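Local coordinates for protein beta-glucoside phosphorylase BglX (Unidentified, PDB 5VQE) that probably cleaves beta-glucosides with phosphate to release glucose 1-phosphate, as a phosphorylase of glycoside hydrolase family 3 that binds a fluorinated glucose, at residues Y145-D150 and K177-G182; T307-G312 and H340-E345; I387-I392 and I541-G546; T483-V488 and F511-H516. One frame throughout, in Å; residues are numbered along the deposited sequence.

Contact 1: residues Y145-D150 and K177-G182; sequences YEPIID and KAYCRG. With G2F (2-deoxy-2-fluoro-alpha-D-glucopyranose), chain B.
Pro147 and Tyr179 meet where the loop leaving strand 143-144 packs on helix 169-184, a beta-alpha connection of the TIM-barrel domain of glycoside hydrolase family 3. The contact is mostly apolar packing, and no hydrogen bond crosses between 145-150 and 177-182. Pro147 CB lies 3.8 Å from Tyr179 CD1, and the rigid proline ring, which follows a cis peptide bond, meets the aromatic ring obliquely. On the same proline, CD stands 3.7 Å from Cys180 SG, so two neighbouring helix residues grip one ring; the small, weakly polar thiol suits packing against an apolar ring. Tyr179 carries CG anti to the backbone N (chi1 177°), which sends its ring off the helix and lays CE1 and CZ against Glu146 CB.

Polar groups at this seam turn to other partners. Tyr179 OH, though 3.3 Å from Glu146 CB, is hydrogen-bonded to Leu93 O and Thr144 OG1, the latter just before the loop. Glu146 bends at chi2 (-77°), so that only its methylene groups face the tyrosine while OE2 forms a salt bridge with Lys193. A leucine in place of Tyr179 would probably leave Leu93 O and Thr144 OG1 without the hydroxyl and open a gap beside Glu146 CB.

The third kind of contact is with the sugar. Lys193 also bonds to Tyr145 O and to the fluoroglucose, which makes Glu146 a second-shell residue that can orient this lysine. Tyr145 itself, a pocket residue, turns away from the helix, its CB 3.7 Å from O4 of the sugar.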
loop_
_atom_site.group_PDB
_atom_site.type_symbol
_atom_site.label_atom_id
_atom_site.label_comp_id
_atom_site.label_asym_id
_atom_site.label_seq_id
_atom_site.Cartn_x
_atom_site.Cartn_y
_atom_site.Cartn_z
ATOM N N TYR A 145 -3.295 -3.777 6.648
ATOM C CA TYR A 145 -3.393 -4.458 5.363
ATOM C C TYR A 145 -2.058 -4.361 4.631
ATOM O O TYR A 145 -1.994 -3.857 3.508
ATOM C CB TYR A 145 -4.509 -3.842 4.515
ATOM C CG TYR A 145 -5.930 -4.181 4.902
ATOM C CD1 TYR A 145 -6.257 -5.393 5.501
ATOM C CD2 TYR A 145 -6.963 -3.294 4.614
ATOM C CE1 TYR A 145 -7.568 -5.703 5.814
ATOM C CE2 TYR A 145 -8.273 -3.599 4.919
ATOM C CZ TYR A 145 -8.575 -4.799 5.513
ATOM O OH TYR A 145 -9.894 -5.080 5.808
ATOM N N GLU A 146 -0.986 -4.789 5.285
ATOM C CA GLU A 146 0.368 -4.704 4.757
ATOM C C GLU A 146 1.180 -5.822 5.397
ATOM O O GLU A 146 0.825 -6.306 6.475
ATOM C CB GLU A 146 1.009 -3.349 5.075
ATOM C CG GLU A 146 0.104 -2.124 4.976
ATOM C CD GLU A 146 -0.171 -1.655 3.561
ATOM O OE1 GLU A 146 0.599 -2.000 2.635
ATOM O OE2 GLU A 146 -1.171 -0.918 3.379
ATOM N N PRO A 147 2.306 -6.218 4.789
ATOM C CA PRO A 147 3.056 -5.625 3.681
ATOM C C PRO A 147 2.701 -6.113 2.287
ATOM O O PRO A 147 2.215 -7.219 2.065
ATOM C CB PRO A 147 4.491 -6.028 4.001
ATOM C CG PRO A 147 4.328 -7.402 4.561
ATOM C CD PRO A 147 3.047 -7.350 5.381
ATOM N N ILE A 148 2.982 -5.232 1.341
ATOM C CA ILE A 148 2.865 -5.531 -0.078
ATOM C C ILE A 148 4.085 -6.333 -0.503
ATOM O O ILE A 148 5.222 -5.862 -0.383
ATOM C CB ILE A 148 2.741 -4.238 -0.893
ATOM C CG1 ILE A 148 1.386 -3.587 -0.593
ATOM C CG2 ILE A 148 2.886 -4.506 -2.397
ATOM C CD1 ILE A 148 1.255 -2.184 -1.098
ATOM N N ILE A 149 3.847 -7.545 -0.997
ATOM C CA ILE A 149 4.926 -8.403 -1.468
ATOM C C ILE A 149 4.743 -8.667 -2.955
ATOM O O ILE A 149 5.199 -9.687 -3.479
ATOM C CB ILE A 149 5.004 -9.712 -0.657
ATOM C CG1 ILE A 149 3.665 -10.456 -0.675
ATOM C CG2 ILE A 149 5.455 -9.404 0.762
ATOM C CD1 ILE A 149 3.751 -11.856 -0.073
ATOM N N ASP A 150 4.090 -7.736 -3.649
ATOM C CA ASP A 150 4.147 -7.719 -5.102
ATOM C C ASP A 150 5.571 -7.445 -5.563
ATOM O O ASP A 150 6.365 -6.814 -4.862
ATOM C CB ASP A 150 3.229 -6.642 -5.674
ATOM C CG ASP A 150 1.780 -6.839 -5.288
ATOM O OD1 ASP A 150 1.348 -8.004 -5.188
ATOM O OD2 ASP A 150 1.078 -5.818 -5.107
ATOM N N LYS A 177 9.489 -9.378 5.794
ATOM C CA LYS A 177 9.610 -10.045 7.088
ATOM C C LYS A 177 9.928 -9.044 8.192
ATOM O O LYS A 177 9.407 -9.150 9.312
ATOM C CB LYS A 177 10.698 -11.114 7.039
ATOM C CG LYS A 177 10.352 -12.381 6.278
ATOM C CD LYS A 177 11.515 -13.364 6.452
ATOM C CE LYS A 177 11.326 -14.667 5.719
ATOM N NZ LYS A 177 12.547 -15.525 5.875
ATOM N N ALA A 178 10.800 -8.081 7.893
ATOM C CA ALA A 178 11.154 -7.047 8.860
ATOM C C ALA A 178 9.972 -6.135 9.169
ATOM O O ALA A 178 9.748 -5.776 10.333
ATOM C CB ALA A 178 12.329 -6.229 8.341
ATOM N N TYR A 179 9.220 -5.723 8.144
ATOM C CA TYR A 179 8.009 -4.949 8.390
ATOM C C TYR A 179 7.105 -5.696 9.360
ATOM O O TYR A 179 6.603 -5.126 10.338
ATOM C CB TYR A 179 7.280 -4.660 7.070
ATOM C CG TYR A 179 5.960 -3.915 7.232
ATOM C CD1 TYR A 179 4.794 -4.598 7.557
ATOM C CD2 TYR A 179 5.881 -2.534 7.059
ATOM C CE1 TYR A 179 3.584 -3.935 7.708
ATOM C CE2 TYR A 179 4.663 -1.858 7.215
ATOM C CZ TYR A 179 3.524 -2.570 7.540
ATOM O OH TYR A 179 2.309 -1.938 7.702
ATOM N N CYS A 180 6.911 -6.993 9.117
ATOM C CA CYS A 180 6.062 -7.782 10.000
ATOM C C CYS A 180 6.639 -7.852 11.407
ATOM O O CYS A 180 5.889 -7.836 12.391
ATOM C CB CYS A 180 5.874 -9.187 9.438
ATOM S SG CYS A 180 4.894 -9.250 7.901
ATOM N N ARG A 181 7.963 -7.954 11.532
ATOM C CA ARG A 181 8.551 -7.959 12.868
ATOM C C ARG A 181 8.176 -6.698 13.625
ATOM O O ARG A 181 7.815 -6.757 14.807
ATOM C CB ARG A 181 10.071 -8.096 12.797
ATOM C CG ARG A 181 10.563 -9.514 12.594
ATOM C CD ARG A 181 12.036 -9.661 13.018
ATOM N NE ARG A 181 12.936 -8.756 12.302
ATOM C CZ ARG A 181 13.396 -8.971 11.071
ATOM N NH1 ARG A 181 13.033 -10.053 10.397
ATOM N NH2 ARG A 181 14.216 -8.097 10.507
ATOM N N GLY A 182 8.257 -5.544 12.956
ATOM C CA GLY A 182 7.915 -4.291 13.603
ATOM C C GLY A 182 6.462 -4.230 14.029
ATOM O O GLY A 182 6.137 -3.665 15.074
HETATM C C1 G2F B . -7.907 -3.284 -2.298
HETATM C C2 G2F B . -6.417 -2.865 -2.519
HETATM C C3 G2F B . -5.625 -3.207 -1.222
HETATM C C4 G2F B . -6.323 -2.508 -0.015
HETATM C C5 G2F B . -7.808 -3.004 0.046
HETATM C C6 G2F B . -8.597 -2.276 1.206
HETATM O O3 G2F B . -4.356 -2.619 -1.332
HETATM O O4 G2F B . -5.694 -2.964 1.153
HETATM O O5 G2F B . -8.447 -2.645 -1.167
HETATM O O6 G2F B . -8.425 -0.895 1.058
HETATM F F2 G2F B . -5.889 -3.560 -3.550
#

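Contact 2: residues T307-G312 and H340-E345; sequences TSIQNG and HERLDE
Arg342 and Ile309 make a buried helix-to-helix-end contact in which a side chain of helix 340-356 reaches the carboxyl end of helix 301-310, within the TIM-barrel domain. That end closes in a Schellman motif: Gly312, at positive phi, donates its N to Ile309 O at 3.1 Å, and a glycine fits because a side chain there would jam against the preceding carbonyl. Arg342 NE gives the same oxygen a second bond, 2.8 Å long and nearly straight at 173°. The two donors arrive from opposite faces of the carbonyl, and the arginine charge probably suits the partial negative charge of a helix terminus.

Arginine is apt here because its flat head can serve several oxygens. Ile309 O sits in the guanidinium plane beside NE, NH2 forms a salt bridge with Asp314, and NH1 forms one with Glu345 OE1 of its own helix, at 3.0 Å and from above the carboxylate plane. A leucine in place of Arg342 would probably leave Asp314 and Glu345 without their mate and Ile309 O with one donor fewer.

Gln310 slides past the arginine in the opposite direction. Although its CB points away from helix 340-356, a bend at chi2 (61°) returns the amide toward that helix, where its oxygen is bonded to Thr339 N. Gln310 OE1 also rests 3.6 Å from Arg342 CB.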
loop_
_atom_site.group_PDB
_atom_site.type_symbol
_atom_site.label_atom_id
_atom_site.label_comp_id
_atom_site.label_asym_id
_atom_site.label_seq_id
_atom_site.Cartn_x
_atom_site.Cartn_y
_atom_site.Cartn_z
ATOM N N THR A 307 -19.707 -17.062 -3.408
ATOM C CA THR A 307 -18.728 -17.916 -4.069
ATOM C C THR A 307 -17.317 -17.612 -3.586
ATOM O O THR A 307 -16.501 -18.531 -3.438
ATOM C CB THR A 307 -18.829 -17.757 -5.588
ATOM O OG1 THR A 307 -20.087 -18.282 -6.046
ATOM C CG2 THR A 307 -17.693 -18.482 -6.303
ATOM N N SER A 308 -16.994 -16.338 -3.339
ATOM C CA SER A 308 -15.678 -16.030 -2.781
ATOM C C SER A 308 -15.454 -16.808 -1.495
ATOM O O SER A 308 -14.399 -17.422 -1.302
ATOM C CB SER A 308 -15.523 -14.530 -2.520
ATOM O OG SER A 308 -15.463 -13.797 -3.724
ATOM N N ILE A 309 -16.452 -16.808 -0.609
ATOM C CA ILE A 309 -16.311 -17.508 0.663
ATOM C C ILE A 309 -16.219 -19.010 0.436
ATOM O O ILE A 309 -15.354 -19.686 1.005
ATOM C CB ILE A 309 -17.475 -17.157 1.608
ATOM C CG1 ILE A 309 -17.580 -15.639 1.812
ATOM C CG2 ILE A 309 -17.293 -17.851 2.939
ATOM C CD1 ILE A 309 -16.313 -14.982 2.356
ATOM N N GLN A 310 -17.121 -19.556 -0.384
ATOM C CA GLN A 310 -17.098 -20.988 -0.659
ATOM C C GLN A 310 -15.750 -21.420 -1.222
ATOM O O GLN A 310 -15.261 -22.513 -0.908
ATOM C CB GLN A 310 -18.219 -21.360 -1.625
ATOM C CG GLN A 310 -18.360 -22.870 -1.865
ATOM C CD GLN A 310 -18.684 -23.640 -0.609
ATOM O OE1 GLN A 310 -19.327 -23.125 0.311
ATOM N NE2 GLN A 310 -18.242 -24.887 -0.559
ATOM N N ASN A 311 -15.132 -20.583 -2.053
ATOM C CA ASN A 311 -13.908 -20.970 -2.736
ATOM C C ASN A 311 -12.649 -20.667 -1.934
ATOM O O ASN A 311 -11.544 -20.909 -2.434
ATOM C CB ASN A 311 -13.844 -20.294 -4.111
ATOM C CG ASN A 311 -14.822 -20.908 -5.102
ATOM O OD1 ASN A 311 -15.568 -21.821 -4.759
ATOM N ND2 ASN A 311 -14.831 -20.403 -6.330
ATOM N N GLY A 312 -12.777 -20.163 -0.708
ATOM C CA GLY A 312 -11.635 -20.123 0.186
ATOM C C GLY A 312 -11.385 -18.824 0.923
ATOM O O GLY A 312 -10.548 -18.784 1.828
ATOM N N HIS A 340 -23.131 -24.351 4.823
ATOM C CA HIS A 340 -23.101 -24.058 6.252
ATOM C C HIS A 340 -21.791 -24.496 6.877
ATOM O O HIS A 340 -21.336 -23.895 7.857
ATOM C CB HIS A 340 -24.268 -24.751 6.959
ATOM C CG HIS A 340 -25.597 -24.137 6.662
ATOM N ND1 HIS A 340 -26.216 -23.258 7.523
ATOM C CD2 HIS A 340 -26.413 -24.257 5.592
ATOM C CE1 HIS A 340 -27.365 -22.871 6.999
ATOM N NE2 HIS A 340 -27.508 -23.462 5.828
ATOM N N GLU A 341 -21.175 -25.541 6.326
ATOM C CA GLU A 341 -19.937 -26.059 6.888
ATOM C C GLU A 341 -18.766 -25.134 6.569
ATOM O O GLU A 341 -17.888 -24.907 7.411
ATOM C CB GLU A 341 -19.699 -27.474 6.358
ATOM C CG GLU A 341 -20.701 -28.521 6.900
ATOM C CD GLU A 341 -22.058 -28.559 6.172
ATOM O OE1 GLU A 341 -22.236 -27.894 5.123
ATOM O OE2 GLU A 341 -22.958 -29.274 6.664
ATOM N N ARG A 342 -18.756 -24.568 5.365
ATOM C CA ARG A 342 -17.732 -23.596 5.008
ATOM C C ARG A 342 -17.957 -22.265 5.727
ATOM O O ARG A 342 -16.997 -21.585 6.106
ATOM C CB ARG A 342 -17.729 -23.427 3.495
ATOM C CG ARG A 342 -16.788 -22.391 2.965
ATOM C CD ARG A 342 -15.316 -22.700 3.161
ATOM N NE ARG A 342 -14.618 -21.424 3.085
ATOM C CZ ARG A 342 -13.733 -20.962 3.960
ATOM N NH1 ARG A 342 -13.336 -21.693 4.988
ATOM N NH2 ARG A 342 -13.218 -19.754 3.777
ATOM N N LEU A 343 -19.217 -21.873 5.920
ATOM C CA LEU A 343 -19.504 -20.680 6.712
ATOM C C LEU A 343 -18.905 -20.797 8.108
ATOM O O LEU A 343 -18.249 -19.870 8.597
ATOM C CB LEU A 343 -21.014 -20.457 6.796
ATOM C CG LEU A 343 -21.476 -19.321 7.705
ATOM C CD1 LEU A 343 -20.919 -17.991 7.223
ATOM C CD2 LEU A 343 -22.996 -19.268 7.755
ATOM N N ASP A 344 -19.116 -21.939 8.766
ATOM C CA ASP A 344 -18.601 -22.114 10.119
ATOM C C ASP A 344 -17.082 -22.088 10.144
ATOM O O ASP A 344 -16.485 -21.617 11.117
ATOM C CB ASP A 344 -19.110 -23.427 10.719
ATOM C CG ASP A 344 -20.547 -23.339 11.180
ATOM O OD1 ASP A 344 -21.096 -22.223 11.210
ATOM O OD2 ASP A 344 -21.132 -24.387 11.520
ATOM N N GLU A 345 -16.444 -22.583 9.087
ATOM C CA GLU A 345 -14.989 -22.629 9.050
ATOM C C GLU A 345 -14.405 -21.241 8.829
ATOM O O GLU A 345 -13.384 -20.881 9.425
ATOM C CB GLU A 345 -14.547 -23.598 7.955
ATOM C CG GLU A 345 -13.067 -23.893 7.930
ATOM C CD GLU A 345 -12.691 -24.807 6.786
ATOM O OE1 GLU A 345 -13.187 -24.585 5.656
ATOM O OE2 GLU A 345 -11.914 -25.756 7.017
#

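Contact 3: residues I387-I392 and I541-G546; sequences IADESI and IEKLMG
Lys543 extends from helix 534-544 to the end of helix 378-391 and crosses the side chain of Asp389 at about a right angle. Helix 378-391 leads into edge strand 393-397 of the six-stranded mixed sheet, and helix 534-544 follows its strand 525-528. The lysine comes as a nearly straight rod up to CE and then bends at chi4 (-55°), which turns the ammonium group toward two acceptors of one residue. Lys543 NZ lies 2.7 Å from Asp389 OD1, a salt bridge met nearly end-on to the carboxylate C-O bond, and 2.9 Å from Asp389 O, where it sits in the carbonyl plane on a lone pair. Asp389 can present both because its CG stands anti to the backbone N and beside the carbonyl carbon (chi1 -179°), so carboxylate and carbonyl face the same nitrogen. The short aspartate suits this double grip.

Ile392, the first residue beyond the helix, meets the rod obliquely and at its aliphatic part: Ile392 CB is 4.0 Å from Lys543 CD, with CD1 similarly near. A beta-branched apolar residue suits packing across CD and CE of the lysine and leaves the charged tip to its oxygen partners.

The ammonium group also hydrogen-bonds to Ser549 O and Ser548 OG, beyond the Schellman turn at Gly546. Asp389 OD1 has a second cation in Lys551. With a carboxylate and three other oxygens around it, this buried lysine is probably kept charged, and its single nitrogen ties the end of one helix to the turn that follows another.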
loop_
_atom_site.group_PDB
_atom_site.type_symbol
_atom_site.label_atom_id
_atom_site.label_comp_id
_atom_site.label_asym_id
_atom_site.label_seq_id
_atom_site.Cartn_x
_atom_site.Cartn_y
_atom_site.Cartn_z
ATOM N N ILE A 387 15.896 7.327 7.100
ATOM C CA ILE A 387 15.556 6.591 5.890
ATOM C C ILE A 387 15.730 7.479 4.666
ATOM O O ILE A 387 16.262 7.042 3.641
ATOM C CB ILE A 387 14.135 6.008 6.017
ATOM C CG1 ILE A 387 14.141 4.922 7.105
ATOM C CG2 ILE A 387 13.664 5.402 4.708
ATOM C CD1 ILE A 387 12.777 4.504 7.579
ATOM N N ALA A 388 15.322 8.747 4.754
ATOM C CA ALA A 388 15.567 9.652 3.638
ATOM C C ALA A 388 17.064 9.798 3.376
ATOM O O ALA A 388 17.515 9.741 2.228
ATOM C CB ALA A 388 14.918 11.009 3.910
ATOM N N ASP A 389 17.855 9.954 4.437
ATOM C CA ASP A 389 19.299 10.050 4.270
ATOM C C ASP A 389 19.850 8.825 3.551
ATOM O O ASP A 389 20.724 8.945 2.684
ATOM C CB ASP A 389 19.967 10.218 5.638
ATOM C CG ASP A 389 21.481 10.343 5.545
ATOM O OD1 ASP A 389 22.016 10.561 4.435
ATOM O OD2 ASP A 389 22.145 10.195 6.592
ATOM N N GLU A 390 19.341 7.637 3.877
ATOM C CA GLU A 390 19.886 6.413 3.306
ATOM C C GLU A 390 19.275 6.047 1.962
ATOM O O GLU A 390 19.867 5.241 1.238
ATOM C CB GLU A 390 19.681 5.234 4.263
ATOM C CG GLU A 390 20.341 5.379 5.637
ATOM C CD GLU A 390 21.872 5.308 5.602
ATOM O OE1 GLU A 390 22.447 4.753 4.632
ATOM O OE2 GLU A 390 22.511 5.818 6.555
ATOM N N SER A 391 18.123 6.617 1.608
ATOM C CA SER A 391 17.365 6.133 0.457
ATOM C C SER A 391 17.679 6.875 -0.838
ATOM O O SER A 391 17.710 6.257 -1.911
ATOM C CB SER A 391 15.862 6.226 0.742
ATOM O OG SER A 391 15.424 7.571 0.777
ATOM N N ILE A 392 17.905 8.189 -0.775
ATOM C CA ILE A 392 17.948 8.985 -1.995
ATOM C C ILE A 392 19.072 8.485 -2.887
ATOM O O ILE A 392 20.201 8.263 -2.431
ATOM C CB ILE A 392 18.083 10.476 -1.653
ATOM C CG1 ILE A 392 16.864 10.916 -0.843
ATOM C CG2 ILE A 392 18.208 11.317 -2.938
ATOM C CD1 ILE A 392 16.889 12.366 -0.396
ATOM N N ILE A 541 18.029 18.485 -0.188
ATOM C CA ILE A 541 18.796 19.725 -0.122
ATOM C C ILE A 541 20.200 19.449 0.390
ATOM O O ILE A 541 21.190 19.892 -0.202
ATOM C CB ILE A 541 18.062 20.756 0.755
ATOM C CG1 ILE A 541 16.879 21.357 -0.007
ATOM C CG2 ILE A 541 19.014 21.856 1.249
ATOM C CD1 ILE A 541 17.265 22.255 -1.190
ATOM N N GLU A 542 20.313 18.711 1.501
ATOM C CA GLU A 542 21.634 18.438 2.054
ATOM C C GLU A 542 22.526 17.759 1.026
ATOM O O GLU A 542 23.718 18.067 0.926
ATOM C CB GLU A 542 21.515 17.584 3.318
ATOM C CG GLU A 542 20.747 18.255 4.438
ATOM C CD GLU A 542 21.369 19.577 4.846
ATOM O OE1 GLU A 542 22.588 19.590 5.100
ATOM O OE2 GLU A 542 20.653 20.603 4.889
ATOM N N LYS A 543 21.966 16.844 0.237
ATOM C CA LYS A 543 22.794 16.073 -0.678
ATOM C C LYS A 543 23.130 16.867 -1.934
ATOM O O LYS A 543 24.242 16.758 -2.464
ATOM C CB LYS A 543 22.084 14.765 -1.015
ATOM C CG LYS A 543 22.024 13.810 0.174
ATOM C CD LYS A 543 20.971 12.724 -0.012
ATOM C CE LYS A 543 20.710 11.972 1.284
ATOM N NZ LYS A 543 21.957 11.404 1.870
ATOM N N LEU A 544 22.189 17.671 -2.427
ATOM C CA LEU A 544 22.485 18.517 -3.577
ATOM C C LEU A 544 23.586 19.517 -3.251
ATOM O O LEU A 544 24.439 19.805 -4.095
ATOM C CB LEU A 544 21.227 19.246 -4.030
ATOM C CG LEU A 544 20.133 18.362 -4.624
ATOM C CD1 LEU A 544 18.879 19.184 -4.880
ATOM C CD2 LEU A 544 20.599 17.688 -5.890
ATOM N N MET A 545 23.585 20.048 -2.030
ATOM C CA MET A 545 24.604 20.992 -1.590
ATOM C C MET A 545 25.908 20.315 -1.186
ATOM O O MET A 545 26.874 21.015 -0.867
ATOM C CB MET A 545 24.071 21.824 -0.424
ATOM C CG MET A 545 22.797 22.595 -0.728
ATOM S SD MET A 545 22.924 23.600 -2.227
ATOM C CE MET A 545 24.192 24.773 -1.741
ATOM N N GLY A 546 25.968 18.985 -1.204
ATOM C CA GLY A 546 27.203 18.285 -0.920
ATOM C C GLY A 546 27.528 18.133 0.549
ATOM O O GLY A 546 28.652 17.737 0.878
#

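Contact 4: residues T483-V488 and F511-H516; sequences TTIRLV and FSNPYH
Asn513 and Ile485 form the heart of the packed part of this loop-to-loop contact. Asn513 ND2 donates to Ile485 O at 3.3 Å with an N-H...O angle of 153°; the acceptor lies in the amide plane, but the donor stands well above the carbonyl plane. The other end of the amide is held too: Asn513 OD1 accepts from Tyr515 N at 2.9 Å, an Asx turn, and also bonds to Asn161. An asparagine thus serves both its own turn and the neighbouring loop. Ile485, with CG1 in the crowded position between N and carbonyl carbon (chi1 58°), passes the amide at a slant, CG1 lying 3.7 Å from Asn513 ND2. Leu487 and His516, both buried, complete the packed part, crossing at about a right angle with Leu487 CG 3.9 Å from His516 ND1.

Toward solvent the loop 483-488 loses touch with 511-516: Thr483 and Val488 are exposed, and the CB of Arg486 points away from 511-516, its guanidinium forming a salt bridge with Asp519.

Both segments follow parallel strands of the six-stranded mixed sheet, 469-475 and 506-510. Leu487 touches Phe508 on the latter, His516 meets the ring of Phe476, and Phe511 packs on helix 534-544.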
loop_
_atom_site.group_PDB
_atom_site.type_symbol
_atom_site.label_atom_id
_atom_site.label_comp_id
_atom_site.label_asym_id
_atom_site.label_seq_id
_atom_site.Cartn_x
_atom_site.Cartn_y
_atom_site.Cartn_z
ATOM N N THR A 483 -4.898 4.855 -14.812
ATOM C CA THR A 483 -4.312 3.906 -15.747
ATOM C C THR A 483 -2.858 4.233 -16.057
ATOM O O THR A 483 -2.176 3.418 -16.685
ATOM C CB THR A 483 -5.125 3.836 -17.057
ATOM O OG1 THR A 483 -4.575 4.725 -18.036
ATOM C CG2 THR A 483 -6.601 4.174 -16.823
ATOM N N THR A 484 -2.364 5.389 -15.608
ATOM C CA THR A 484 -0.959 5.730 -15.765
ATOM C C THR A 484 -0.502 6.626 -14.621
ATOM O O THR A 484 -1.280 7.411 -14.069
ATOM C CB THR A 484 -0.686 6.435 -17.102
ATOM O OG1 THR A 484 0.695 6.277 -17.449
ATOM C CG2 THR A 484 -1.017 7.935 -17.032
ATOM N N ILE A 485 0.773 6.487 -14.271
ATOM C CA ILE A 485 1.510 7.478 -13.499
ATOM C C ILE A 485 2.720 7.960 -14.291
ATOM O O ILE A 485 3.721 8.384 -13.722
ATOM C CB ILE A 485 1.925 6.934 -12.119
ATOM C CG1 ILE A 485 2.770 5.672 -12.277
ATOM C CG2 ILE A 485 0.691 6.681 -11.264
ATOM C CD1 ILE A 485 3.374 5.166 -10.970
ATOM N N ARG A 486 2.634 7.845 -15.613
ATOM C CA ARG A 486 3.645 8.378 -16.504
ATOM C C ARG A 486 3.710 9.892 -16.375
ATOM O O ARG A 486 2.753 10.557 -15.963
ATOM C CB ARG A 486 3.329 8.001 -17.951
ATOM C CG ARG A 486 3.423 6.512 -18.245
ATOM C CD ARG A 486 4.837 6.095 -18.579
ATOM N NE ARG A 486 5.347 6.832 -19.725
ATOM C CZ ARG A 486 5.051 6.552 -20.989
ATOM N NH1 ARG A 486 4.246 5.540 -21.282
ATOM N NH2 ARG A 486 5.565 7.289 -21.961
ATOM N N LEU A 487 4.864 10.432 -16.745
ATOM C CA LEU A 487 5.049 11.872 -16.772
ATOM C C LEU A 487 4.067 12.509 -17.745
ATOM O O LEU A 487 4.043 12.164 -18.930
ATOM C CB LEU A 487 6.485 12.202 -17.171
ATOM C CG LEU A 487 7.226 13.186 -16.273
ATOM C CD1 LEU A 487 8.631 13.395 -16.812
ATOM C CD2 LEU A 487 6.483 14.510 -16.185
ATOM N N VAL A 488 3.248 13.422 -17.232
ATOM C CA VAL A 488 2.310 14.209 -18.024
ATOM C C VAL A 488 2.609 15.674 -17.741
ATOM O O VAL A 488 2.732 16.070 -16.578
ATOM C CB VAL A 488 0.848 13.861 -17.679
ATOM C CG1 VAL A 488 -0.129 14.775 -18.415
ATOM C CG2 VAL A 488 0.558 12.402 -18.005
ATOM N N PHE A 511 10.372 12.419 -6.821
ATOM C CA PHE A 511 10.005 12.113 -5.446
ATOM C C PHE A 511 8.934 11.025 -5.371
ATOM O O PHE A 511 8.254 10.889 -4.348
ATOM C CB PHE A 511 9.552 13.388 -4.733
ATOM C CG PHE A 511 10.687 14.346 -4.424
ATOM C CD1 PHE A 511 11.174 15.213 -5.397
ATOM C CD2 PHE A 511 11.269 14.371 -3.164
ATOM C CE1 PHE A 511 12.216 16.094 -5.115
ATOM C CE2 PHE A 511 12.309 15.248 -2.878
ATOM C CZ PHE A 511 12.781 16.113 -3.862
ATOM N N SER A 512 8.787 10.234 -6.431
ATOM C CA SER A 512 7.899 9.081 -6.383
ATOM C C SER A 512 8.308 8.049 -7.429
ATOM O O SER A 512 9.177 7.211 -7.160
ATOM C CB SER A 512 6.453 9.535 -6.564
ATOM O OG SER A 512 5.570 8.553 -6.080
ATOM N N ASN A 513 7.730 8.116 -8.625
ATOM C CA ASN A 513 7.952 7.097 -9.649
ATOM C C ASN A 513 9.440 6.992 -9.989
ATOM O O ASN A 513 10.053 7.999 -10.379
ATOM C CB ASN A 513 7.140 7.451 -10.896
ATOM C CG ASN A 513 7.186 6.370 -11.967
ATOM O OD1 ASN A 513 7.984 5.447 -11.906
ATOM N ND2 ASN A 513 6.326 6.506 -12.970
ATOM N N PRO A 514 10.063 5.819 -9.847
ATOM C CA PRO A 514 11.500 5.702 -10.125
ATOM C C PRO A 514 11.844 5.558 -11.598
ATOM O O PRO A 514 13.032 5.495 -11.931
ATOM C CB PRO A 514 11.884 4.430 -9.362
ATOM C CG PRO A 514 10.639 3.595 -9.485
ATOM C CD PRO A 514 9.505 4.554 -9.336
ATOM N N TYR A 515 10.851 5.513 -12.484
ATOM C CA TYR A 515 11.076 5.196 -13.891
ATOM C C TYR A 515 10.957 6.409 -14.807
ATOM O O TYR A 515 10.771 6.239 -16.015
ATOM C CB TYR A 515 10.087 4.126 -14.346
ATOM C CG TYR A 515 10.175 2.843 -13.554
ATOM C CD1 TYR A 515 9.114 2.411 -12.785
ATOM C CD2 TYR A 515 11.331 2.080 -13.566
ATOM C CE1 TYR A 515 9.192 1.238 -12.063
ATOM C CE2 TYR A 515 11.421 0.915 -12.851
ATOM C CZ TYR A 515 10.351 0.495 -12.099
ATOM O OH TYR A 515 10.451 -0.672 -11.370
ATOM N N HIS A 516 11.061 7.632 -14.274
ATOM C CA HIS A 516 10.781 8.800 -15.109
ATOM C C HIS A 516 11.809 9.003 -16.216
ATOM O O HIS A 516 11.534 9.751 -17.161
ATOM C CB HIS A 516 10.681 10.060 -14.255
ATOM C CG HIS A 516 9.353 10.233 -13.592
ATOM N ND1 HIS A 516 8.160 9.975 -14.233
ATOM C CD2 HIS A 516 9.030 10.637 -12.342
ATOM C CE1 HIS A 516 7.159 10.214 -13.405
ATOM N NE2 HIS A 516 7.659 10.622 -12.252
#

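In the fold
All four contacts are buried, at different distances from the centre of the chain. Contact 1 lies about 10 Å from that centre and has no hydrogen bond between its segments, beside the sugar pocket. Contacts 2 and 3, centres about 51 Å apart and on opposite sides of the chain's centre, both use a long cationic side chain to reach a helix end: arginine gives one carbonyl bond, whereas lysine binds carbonyl and carboxylate of one residue. Contact 4 joins loops by a neutral amide and has an exposed flank. Helix 534-544 links contacts 3 and 4, carrying 541-544 and also covering Phe511; their nearest atoms are about 6 Å apart. Contacts 1 and 2 belong to the barrel domain.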